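Local coordinates for protein acetylxylan esterase / glucomannan deacetylase (Cellvibrio japonicus, PDB 2WAA) that removes acetyl groups from plant cell wall polysaccharides, deacetylating xylan and glucomannan as a family 2 carbohydrate esterase, at residues V22-D30 with D204-D212; T45-M56 with L114-L125. One frame throughout, in Å; residues are numbered along the deposited sequence. Where two conformers were deposited one is given.

Contact 1 of 2, residues V22-D30 with D204-D212; sequences VMGRTHIND and DFYQFTLGD
Arg25 carries the direct polar link, and its three hydrogen bonds to 204-212 all go to backbone carbonyls. NH1 donates to Tyr206 O at 2.9 Å with an N-H...O angle of 154°. Arg25 NH1 also donates to Phe208 O at 2.9 Å. NH2 adds a bond to Tyr206 O at 3.1 Å, so that oxygen is gripped end-on by two nitrogens. All three bonds lie close to the guanidinium plane, which should fix the rotation of the group. The chain runs extended from CG to NE, and this carries the charge across to the type I turn from Phe205 to Phe208. The Tyr206 ring lies near NH2, its plane turned 56° from the guanidinium. Trp219 adds a cation-pi contact to the arginine.

Two waters extend the polar contact. One donates to both Arg25 O and Thr209 O, linking the residues whose CA atoms come nearest. The other joins His27 ND1, at the edge of the imidazole and in its plane, to Thr209 OG1, 2.7 Å from that water.

The van der Waals packing is small. With OG1 beside the backbone N (chi1 -63°), the Thr209 methyl CG2 swings over to Thr26 O, 3.4 Å away. The carbon contacts are those of His27 CB, with Thr209 CG2 at 4.0 Å and Leu210 CD2 at 4.1 Å.

The contact joins the N-terminal CE2 region to the SGNH hydrolase region. The side chain of Phe205 is about 8 Å from Gly186 and from the side chain of Asn236, both inferred to stabilise the transition state. Arg25 and Phe205 both touch Val182 of strand 177-183, at one margin of the parallel sheet. Strand 34-36 flanks Thr26 and Leu210, while Tyr206 packs on Leu259 of helix 245-262 and bonds through OH to His263.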
loop_
_atom_site.group_PDB
_atom_site.type_symbol
_atom_site.label_atom_id
_atom_site.label_comp_id
_atom_site.label_asym_id
_atom_site.label_seq_id
_atom_site.Cartn_x
_atom_site.Cartn_y
_atom_site.Cartn_z
ATOM N N VAL A 22 -4.300 -10.681 -7.989
ATOM C CA VAL A 22 -4.058 -9.267 -7.788
ATOM C C VAL A 22 -4.428 -8.950 -6.364
ATOM O O VAL A 22 -5.558 -9.268 -5.904
ATOM C CB VAL A 22 -4.968 -8.441 -8.687
ATOM C CG1 VAL A 22 -4.770 -6.912 -8.407
ATOM C CG2 VAL A 22 -4.629 -8.750 -10.188
ATOM N N MET A 23 -3.509 -8.305 -5.672
ATOM C CA MET A 23 -3.810 -7.834 -4.316
ATOM C C MET A 23 -3.483 -6.341 -4.324
ATOM O O MET A 23 -2.362 -5.963 -4.655
ATOM C CB MET A 23 -2.927 -8.564 -3.287
ATOM C CG MET A 23 -3.291 -8.113 -1.801
ATOM S SD MET A 23 -2.172 -8.934 -0.663
ATOM C CE MET A 23 -0.639 -8.004 -0.819
ATOM N N GLY A 24 -4.444 -5.484 -3.986
ATOM C CA GLY A 24 -4.192 -4.015 -4.048
ATOM C C GLY A 24 -5.108 -3.410 -5.102
ATOM O O GLY A 24 -5.660 -4.125 -5.958
ATOM N N ARG A 25 -5.317 -2.105 -5.042
ATOM C CA ARG A 25 -6.208 -1.464 -5.995
ATOM C C ARG A 25 -5.670 -1.354 -7.426
ATOM O O ARG A 25 -4.577 -0.807 -7.655
ATOM C CB ARG A 25 -6.551 -0.064 -5.498
ATOM C CG ARG A 25 -7.366 -0.136 -4.197
ATOM C CD ARG A 25 -7.925 1.249 -3.798
ATOM N NE ARG A 25 -8.660 1.205 -2.537
ATOM C CZ ARG A 25 -9.250 2.273 -1.987
ATOM N NH1 ARG A 25 -9.240 3.430 -2.605
ATOM N NH2 ARG A 25 -9.894 2.173 -0.828
ATOM N N THR A 26 -6.461 -1.833 -8.382
ATOM C CA THR A 26 -6.116 -1.698 -9.798
ATOM C C THR A 26 -7.330 -1.172 -10.591
ATOM O O THR A 26 -8.488 -1.422 -10.222
ATOM C CB THR A 26 -5.678 -3.060 -10.406
ATOM O OG1 THR A 26 -6.767 -4.009 -10.304
ATOM C CG2 THR A 26 -4.424 -3.593 -9.678
ATOM N N HIS A 27 -7.057 -0.460 -11.685
ATOM C CA HIS A 27 -8.102 -0.022 -12.607
ATOM C C HIS A 27 -8.027 -0.930 -13.851
ATOM O O HIS A 27 -6.945 -1.136 -14.394
ATOM C CB HIS A 27 -7.865 1.408 -13.028
ATOM C CG HIS A 27 -8.956 1.922 -13.912
ATOM N ND1 HIS A 27 -10.204 2.229 -13.424
ATOM C CD2 HIS A 27 -9.017 2.089 -15.257
ATOM C CE1 HIS A 27 -10.982 2.616 -14.429
ATOM N NE2 HIS A 27 -10.285 2.541 -15.548
ATOM N N ILE A 28 -9.160 -1.510 -14.248
ATOM C CA ILE A 28 -9.177 -2.425 -15.380
ATOM C C ILE A 28 -9.510 -1.596 -16.618
ATOM O O ILE A 28 -10.612 -0.974 -16.694
ATOM C CB ILE A 28 -10.250 -3.484 -15.211
ATOM C CG1 ILE A 28 -10.003 -4.276 -13.916
ATOM C CG2 ILE A 28 -10.252 -4.455 -16.445
ATOM C CD1 ILE A 28 -11.135 -5.287 -13.626
ATOM N N ASN A 29 -8.542 -1.489 -17.535
ATOM C CA ASN A 29 -8.771 -0.705 -18.756
ATOM C C ASN A 29 -9.546 -1.462 -19.821
ATOM O O ASN A 29 -9.701 -2.667 -19.740
ATOM C CB ASN A 29 -7.464 -0.207 -19.356
ATOM C CG ASN A 29 -6.685 0.635 -18.388
ATOM O OD1 ASN A 29 -7.174 1.662 -17.914
ATOM N ND2 ASN A 29 -5.475 0.216 -18.085
ATOM N N ASP A 30 -10.003 -0.751 -20.852
ATOM C CA ASP A 30 -10.828 -1.418 -21.874
ATOM C C ASP A 30 -10.042 -2.473 -22.657
ATOM O O ASP A 30 -10.641 -3.430 -23.200
ATOM C CB ASP A 30 -11.376 -0.406 -22.880
ATOM C CG ASP A 30 -12.440 0.514 -22.291
ATOM O OD1 ASP A 30 -13.001 0.235 -21.202
ATOM O OD2 ASP A 30 -12.717 1.541 -22.952
ATOM N N ASP A 204 -10.844 11.884 0.800
ATOM C CA ASP A 204 -10.986 12.024 -0.656
ATOM C C ASP A 204 -10.281 10.905 -1.401
ATOM O O ASP A 204 -10.929 10.161 -2.136
ATOM C CB ASP A 204 -10.447 13.386 -1.133
ATOM C CG ASP A 204 -11.127 14.526 -0.405
ATOM O OD1 ASP A 204 -12.344 14.610 -0.499
ATOM O OD2 ASP A 204 -10.481 15.305 0.294
ATOM N N PHE A 205 -8.981 10.735 -1.170
ATOM C CA PHE A 205 -8.276 9.709 -1.966
ATOM C C PHE A 205 -8.616 8.295 -1.560
ATOM O O PHE A 205 -8.392 7.367 -2.330
ATOM C CB PHE A 205 -6.741 9.945 -2.115
ATOM C CG PHE A 205 -5.947 9.804 -0.817
ATOM C CD1 PHE A 205 -5.610 8.541 -0.298
ATOM C CD2 PHE A 205 -5.494 10.953 -0.142
ATOM C CE1 PHE A 205 -4.866 8.435 0.915
ATOM C CE2 PHE A 205 -4.752 10.858 1.069
ATOM C CZ PHE A 205 -4.429 9.582 1.581
ATOM N N TYR A 206 -9.157 8.117 -0.363
ATOM C CA TYR A 206 -9.656 6.809 0.048
ATOM C C TYR A 206 -10.730 6.304 -0.947
ATOM O O TYR A 206 -10.983 5.101 -1.050
ATOM C CB TYR A 206 -10.253 6.907 1.447
ATOM C CG TYR A 206 -11.315 5.877 1.745
ATOM C CD1 TYR A 206 -10.978 4.591 2.110
ATOM C CD2 TYR A 206 -12.659 6.226 1.705
ATOM C CE1 TYR A 206 -11.989 3.633 2.430
ATOM C CE2 TYR A 206 -13.669 5.298 2.003
ATOM C CZ TYR A 206 -13.316 4.004 2.360
ATOM O OH TYR A 206 -14.323 3.101 2.657
ATOM N N GLN A 207 -11.361 7.240 -1.670
ATOM C CA GLN A 207 -12.391 6.869 -2.631
ATOM C C GLN A 207 -11.854 6.504 -4.010
ATOM O O GLN A 207 -12.625 6.046 -4.851
ATOM C CB GLN A 207 -13.423 8.026 -2.819
ATOM C CG GLN A 207 -14.228 8.407 -1.532
ATOM C CD GLN A 207 -15.210 7.316 -0.991
ATOM O OE1 GLN A 207 -15.392 6.213 -1.575
ATOM N NE2 GLN A 207 -15.828 7.616 0.184
ATOM N N PHE A 208 -10.559 6.697 -4.255
ATOM C CA PHE A 208 -10.040 6.614 -5.624
ATOM C C PHE A 208 -9.320 5.321 -5.858
ATOM O O PHE A 208 -8.568 4.850 -5.005
ATOM C CB PHE A 208 -9.015 7.740 -5.842
ATOM C CG PHE A 208 -9.575 9.132 -5.672
ATOM C CD1 PHE A 208 -10.924 9.373 -5.908
ATOM C CD2 PHE A 208 -8.730 10.188 -5.358
ATOM C CE1 PHE A 208 -11.434 10.678 -5.792
ATOM C CE2 PHE A 208 -9.246 11.494 -5.230
ATOM C CZ PHE A 208 -10.563 11.726 -5.455
ATOM N N THR A 209 -9.478 4.748 -7.043
ATOM C CA THR A 209 -8.691 3.557 -7.323
ATOM C C THR A 209 -7.205 3.896 -7.461
ATOM O O THR A 209 -6.303 3.114 -7.069
ATOM C CB THR A 209 -9.174 2.957 -8.649
ATOM O OG1 THR A 209 -10.546 2.569 -8.488
ATOM C CG2 THR A 209 -8.334 1.735 -9.042
ATOM N N LEU A 210 -6.948 5.031 -8.110
ATOM C CA LEU A 210 -5.588 5.573 -8.227
ATOM C C LEU A 210 -5.739 7.034 -8.614
ATOM O O LEU A 210 -6.815 7.425 -9.037
ATOM C CB LEU A 210 -4.820 4.840 -9.335
ATOM C CG LEU A 210 -5.491 4.736 -10.740
ATOM C CD1 LEU A 210 -5.555 6.061 -11.485
ATOM C CD2 LEU A 210 -4.749 3.700 -11.624
ATOM N N GLY A 211 -4.678 7.831 -8.502
ATOM C CA GLY A 211 -4.735 9.224 -8.935
ATOM C C GLY A 211 -5.495 10.109 -7.972
ATOM O O GLY A 211 -6.094 9.623 -7.022
ATOM N N ASP A 212 -5.513 11.415 -8.190
ATOM C CA ASP A 212 -6.417 12.182 -7.338
ATOM C C ASP A 212 -7.076 13.384 -7.997
ATOM O O ASP A 212 -7.565 14.304 -7.283
ATOM C CB ASP A 212 -5.735 12.625 -6.032
ATOM C CG ASP A 212 -4.664 13.650 -6.276
ATOM O OD1 ASP A 212 -4.260 13.825 -7.453
ATOM O OD2 ASP A 212 -4.240 14.267 -5.304
HETATM O O HOH W 1 -3.827 1.809 -7.308
HETATM O O HOH W 2 -11.391 1.628 -10.908
#

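Contact 2 of 2, residues T45-M56 with L114-L125; sequences TIVAGSRLTAEM and LKQLTLTGTQFL
Val47 and Phe124 lie side by side and point the same way, with Val47 CG1 3.4 Å from Phe124 CD1. Thr45 crosses this ring at a slant. Its OG1 sits at the ring edge, in plane, because chi1 of 177° sets the hydroxyl anti to the backbone N. Leu119 CD2 lies over one face of the same ring, offset toward the rim. Leu119 and Val47 slide past each other in opposite directions, CD1 meeting Val47 CB at 3.7 Å. Further along, Leu52 CD1 is 4.0 Å from Phe124 CZ and also touches the flank of Leu119. In the conformer given, Leu117 meets Thr45 CG2 tip to tip through CD1 and turns CD2 to Ala54. Leu114 CD1 reaches Ala54 CB diagonally, from the pair it makes with Met56.

These side chains pack between two sheets. Strand 51-56 pairs antiparallel with 114-119 in one, and 45-48 with 123-124 in the other. Thr53 and Thr118 exchange both backbone N-H...O bonds. Both segments turn a corner between the pairs, as in the jelly-roll-like beta sandwich expected of a CE2 N-terminal domain. Two classic beta bulges mark the corner. Ser50 and Arg51 both face Thr120, and Thr122 and Gln123 both face Ala48; in each, the second N-H makes only a weak bond. Gly49 and Gly121 sit between them with CA atoms 3.7 Å apart, too close for a CB on either.

On the face opposite Leu52, Thr53 and Thr118 stand side by side, and Thr118 OG1 bonds to Thr12. Glu55 and Gln116 also run together, their CG atoms 4.1 Å apart, with carboxylate and amide planes 85° apart. The Glu55 carboxylate is held by Thr85 and Gln83. Arg51 lays one guanidinium face over Thr53 CG2 and forms a salt bridge with Glu87.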
loop_
_atom_site.group_PDB
_atom_site.type_symbol
_atom_site.label_atom_id
_atom_site.label_comp_id
_atom_site.label_asym_id
_atom_site.label_seq_id
_atom_site.Cartn_x
_atom_site.Cartn_y
_atom_site.Cartn_z
ATOM N N THR A 45 1.603 -14.896 -10.433
ATOM C CA THR A 45 1.161 -15.956 -11.339
ATOM C C THR A 45 2.101 -17.141 -11.068
ATOM O O THR A 45 3.253 -16.974 -10.629
ATOM C CB THR A 45 1.217 -15.525 -12.832
ATOM O OG1 THR A 45 0.847 -16.618 -13.678
ATOM C CG2 THR A 45 2.649 -15.111 -13.249
ATOM N N ILE A 46 1.604 -18.339 -11.346
ATOM C CA ILE A 46 2.466 -19.545 -11.257
ATOM C C ILE A 46 2.385 -20.153 -12.661
ATOM O O ILE A 46 1.301 -20.225 -13.249
ATOM C CB ILE A 46 1.916 -20.544 -10.260
ATOM C CG1 ILE A 46 1.990 -19.984 -8.824
ATOM C CG2 ILE A 46 2.749 -21.803 -10.258
ATOM C CD1 ILE A 46 0.958 -20.574 -7.917
ATOM N N VAL A 47 3.517 -20.510 -13.235
ATOM C CA VAL A 47 3.524 -20.948 -14.641
ATOM C C VAL A 47 4.364 -22.193 -14.837
ATOM O O VAL A 47 5.219 -22.493 -14.014
ATOM C CB VAL A 47 4.129 -19.860 -15.583
ATOM C CG1 VAL A 47 3.213 -18.617 -15.619
ATOM C CG2 VAL A 47 5.589 -19.472 -15.184
ATOM N N ALA A 48 4.153 -22.889 -15.945
ATOM C CA ALA A 48 5.048 -24.018 -16.327
ATOM C C ALA A 48 5.695 -23.571 -17.630
ATOM O O ALA A 48 5.014 -23.444 -18.640
ATOM C CB ALA A 48 4.237 -25.317 -16.509
ATOM N N GLY A 49 6.989 -23.269 -17.601
ATOM C CA GLY A 49 7.691 -22.795 -18.778
ATOM C C GLY A 49 9.104 -22.320 -18.514
ATOM O O GLY A 49 9.611 -22.405 -17.384
ATOM N N SER A 50 9.743 -21.796 -19.558
ATOM C CA SER A 50 11.152 -21.425 -19.526
ATOM C C SER A 50 11.392 -19.906 -19.554
ATOM O O SER A 50 12.491 -19.473 -19.251
ATOM C CB SER A 50 11.883 -22.078 -20.723
ATOM O OG SER A 50 11.372 -21.557 -21.983
ATOM N N ARG A 51 10.398 -19.113 -19.965
ATOM C CA ARG A 51 10.590 -17.668 -20.028
ATOM C C ARG A 51 9.243 -16.985 -19.838
ATOM O O ARG A 51 8.185 -17.484 -20.305
ATOM C CB ARG A 51 11.219 -17.224 -21.381
ATOM C CG ARG A 51 11.631 -15.757 -21.418
ATOM C CD ARG A 51 12.399 -15.377 -22.723
ATOM N NE ARG A 51 12.994 -14.056 -22.575
ATOM C CZ ARG A 51 12.750 -13.036 -23.389
ATOM N NH1 ARG A 51 11.965 -13.199 -24.444
ATOM N NH2 ARG A 51 13.293 -11.846 -23.152
ATOM N N LEU A 52 9.264 -15.865 -19.117
ATOM C CA LEU A 52 8.047 -15.064 -18.928
ATOM C C LEU A 52 8.410 -13.591 -19.053
ATOM O O LEU A 52 9.396 -13.116 -18.444
ATOM C CB LEU A 52 7.397 -15.367 -17.576
ATOM C CG LEU A 52 6.043 -14.666 -17.308
ATOM C CD1 LEU A 52 4.916 -15.253 -18.198
ATOM C CD2 LEU A 52 5.694 -14.829 -15.797
ATOM N N THR A 53 7.668 -12.867 -19.903
ATOM C CA THR A 53 7.889 -11.438 -20.086
ATOM C C THR A 53 6.577 -10.699 -19.847
ATOM O O THR A 53 5.497 -11.272 -19.979
ATOM C CB THR A 53 8.445 -11.023 -21.503
ATOM O OG1 THR A 53 7.453 -11.307 -22.511
ATOM C CG2 THR A 53 9.744 -11.772 -21.829
ATOM N N ALA A 54 6.692 -9.418 -19.529
ATOM C CA ALA A 54 5.520 -8.565 -19.353
ATOM C C ALA A 54 5.684 -7.275 -20.145
ATOM O O ALA A 54 6.785 -6.726 -20.213
ATOM C CB ALA A 54 5.404 -8.228 -17.900
ATOM N N GLU A 55 4.583 -6.770 -20.697
ATOM C CA GLU A 55 4.596 -5.450 -21.332
ATOM C C GLU A 55 4.175 -4.428 -20.261
ATOM O O GLU A 55 3.034 -4.510 -19.744
ATOM C CB GLU A 55 3.596 -5.423 -22.481
ATOM C CG GLU A 55 4.029 -6.346 -23.641
ATOM C CD GLU A 55 5.426 -6.039 -24.129
ATOM O OE1 GLU A 55 5.713 -4.858 -24.393
ATOM O OE2 GLU A 55 6.222 -6.986 -24.307
ATOM N N MET A 56 5.062 -3.509 -19.917
ATOM C CA MET A 56 4.767 -2.560 -18.853
ATOM C C MET A 56 5.149 -1.157 -19.263
ATOM O O MET A 56 5.881 -0.960 -20.226
ATOM C CB MET A 56 5.521 -2.930 -17.562
ATOM C CG MET A 56 5.301 -4.384 -17.180
ATOM S SD MET A 56 5.949 -4.755 -15.543
ATOM C CE MET A 56 4.685 -3.984 -14.514
ATOM N N LEU A 114 0.370 -2.718 -16.411
ATOM C CA LEU A 114 0.812 -4.005 -16.905
ATOM C C LEU A 114 -0.196 -4.327 -17.981
ATOM O O LEU A 114 -1.405 -4.342 -17.707
ATOM C CB LEU A 114 0.722 -5.059 -15.797
ATOM C CG LEU A 114 0.897 -6.481 -16.336
ATOM C CD1 LEU A 114 2.260 -6.640 -16.972
ATOM C CD2 LEU A 114 0.683 -7.492 -15.171
ATOM N N LYS A 115 0.259 -4.564 -19.211
ATOM C CA LYS A 115 -0.707 -4.831 -20.314
ATOM C C LYS A 115 -0.981 -6.320 -20.544
ATOM O O LYS A 115 -2.135 -6.745 -20.687
ATOM C CB LYS A 115 -0.204 -4.220 -21.632
ATOM C CG LYS A 115 -0.064 -2.721 -21.509
ATOM C CD LYS A 115 0.182 -2.063 -22.881
ATOM C CE LYS A 115 0.137 -0.528 -22.759
ATOM N NZ LYS A 115 0.435 0.133 -24.075
ATOM N N GLN A 116 0.093 -7.102 -20.597
ATOM C CA GLN A 116 -0.079 -8.544 -20.930
ATOM C C GLN A 116 1.210 -9.267 -20.586
ATOM O O GLN A 116 2.241 -8.618 -20.380
ATOM C CB GLN A 116 -0.506 -8.739 -22.421
ATOM C CG GLN A 116 0.296 -7.964 -23.369
ATOM C CD GLN A 116 -0.206 -7.994 -24.872
ATOM O OE1 GLN A 116 0.530 -7.547 -25.736
ATOM N NE2 GLN A 116 -1.416 -8.472 -25.147
ATOM N N LEU A 117 1.135 -10.589 -20.431
ATOM C CA LEU A 117 2.295 -11.433 -20.109
ATOM C C LEU A 117 2.402 -12.485 -21.196
ATOM O O LEU A 117 1.357 -13.043 -21.609
ATOM C CB LEU A 117 2.047 -12.182 -18.792
ATOM C CG LEU A 117 1.887 -11.468 -17.455
ATOM C CD1 LEU A 117 1.683 -12.497 -16.309
ATOM C CD2 LEU A 117 3.129 -10.581 -17.200
ATOM N N THR A 118 3.633 -12.795 -21.608
ATOM C CA THR A 118 3.867 -13.856 -22.586
ATOM C C THR A 118 4.757 -14.945 -21.935
ATOM O O THR A 118 5.884 -14.670 -21.525
ATOM C CB THR A 118 4.558 -13.343 -23.836
ATOM O OG1 THR A 118 3.690 -12.436 -24.538
ATOM C CG2 THR A 118 4.922 -14.562 -24.777
ATOM N N LEU A 119 4.224 -16.167 -21.866
ATOM C CA LEU A 119 4.929 -17.321 -21.318
ATOM C C LEU A 119 5.426 -18.146 -22.486
ATOM O O LEU A 119 4.632 -18.490 -23.393
ATOM C CB LEU A 119 3.935 -18.198 -20.541
ATOM C CG LEU A 119 4.507 -19.553 -20.023
ATOM C CD1 LEU A 119 5.570 -19.304 -18.959
ATOM C CD2 LEU A 119 3.366 -20.481 -19.424
ATOM N N THR A 120 6.701 -18.503 -22.440
ATOM C CA THR A 120 7.246 -19.466 -23.387
ATOM C C THR A 120 7.231 -20.768 -22.603
ATOM O O THR A 120 7.878 -20.871 -21.534
ATOM C CB THR A 120 8.654 -19.091 -23.818
ATOM O OG1 THR A 120 8.618 -17.842 -24.501
ATOM C CG2 THR A 120 9.230 -20.159 -24.791
ATOM N N GLY A 121 6.484 -21.766 -23.066
ATOM C CA GLY A 121 6.324 -22.958 -22.212
ATOM C C GLY A 121 5.029 -23.627 -22.473
ATOM O O GLY A 121 4.581 -23.669 -23.601
ATOM N N THR A 122 4.416 -24.160 -21.432
ATOM C CA THR A 122 3.217 -24.940 -21.655
ATOM C C THR A 122 1.945 -24.217 -21.243
ATOM O O THR A 122 1.009 -24.082 -22.049
ATOM C CB THR A 122 3.336 -26.336 -21.013
ATOM O OG1 THR A 122 3.703 -26.205 -19.653
ATOM C CG2 THR A 122 4.400 -27.162 -21.738
ATOM N N GLN A 123 1.899 -23.733 -20.007
ATOM C CA GLN A 123 0.668 -23.123 -19.513
ATOM C C GLN A 123 0.828 -22.250 -18.263
ATOM O O GLN A 123 1.757 -22.440 -17.454
ATOM C CB GLN A 123 -0.342 -24.211 -19.181
ATOM C CG GLN A 123 0.080 -25.006 -17.949
ATOM C CD GLN A 123 -0.893 -26.114 -17.610
ATOM O OE1 GLN A 123 -2.098 -25.885 -17.498
ATOM N NE2 GLN A 123 -0.378 -27.318 -17.416
ATOM N N PHE A 124 -0.094 -21.306 -18.112
ATOM C CA PHE A 124 -0.246 -20.641 -16.842
ATOM C C PHE A 124 -1.035 -21.627 -15.951
ATOM O O PHE A 124 -2.107 -22.130 -16.352
ATOM C CB PHE A 124 -1.064 -19.359 -17.024
ATOM C CG PHE A 124 -0.322 -18.280 -17.717
ATOM C CD1 PHE A 124 0.367 -17.337 -16.964
ATOM C CD2 PHE A 124 -0.263 -18.223 -19.117
ATOM C CE1 PHE A 124 1.099 -16.338 -17.583
ATOM C CE2 PHE A 124 0.446 -17.223 -19.757
ATOM C CZ PHE A 124 1.131 -16.270 -19.012
ATOM N N LEU A 125 -0.550 -21.847 -14.735
ATOM C CA LEU A 125 -1.281 -22.653 -13.749
ATOM C C LEU A 125 -2.323 -21.780 -13.009
ATOM O O LEU A 125 -2.358 -20.581 -13.253
ATOM C CB LEU A 125 -0.254 -23.305 -12.828
ATOM C CG LEU A 125 0.722 -24.247 -13.592
ATOM C CD1 LEU A 125 1.818 -24.687 -12.663
ATOM C CD2 LEU A 125 -0.015 -25.464 -14.109
HETATM O O HOH W 3 -1.173 -18.274 -12.387
#

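How the contacts relate
Contact 1 lies nearer the middle of the chain, where the two regions meet. Contact 2 lies further out, wholly inside the N-terminal region and away from the annotated sites. Both are partly buried. Contact 1 has no exposed touching residue, while contact 2 mixes buried apolar side chains with a more exposed polar face. Their centres are about 24 Å apart. Both reach both antiparallel sheets of the N-terminal region; in one, strands 21-23 and 42-48 are neighbours. Along the sequence, contact 2 is nested within the loop that contact 1 closes. Contact 2 buries 989 Å² through strand pairing. Contact 1 buries 301 Å² and depends on one buried arginine and two bridging waters.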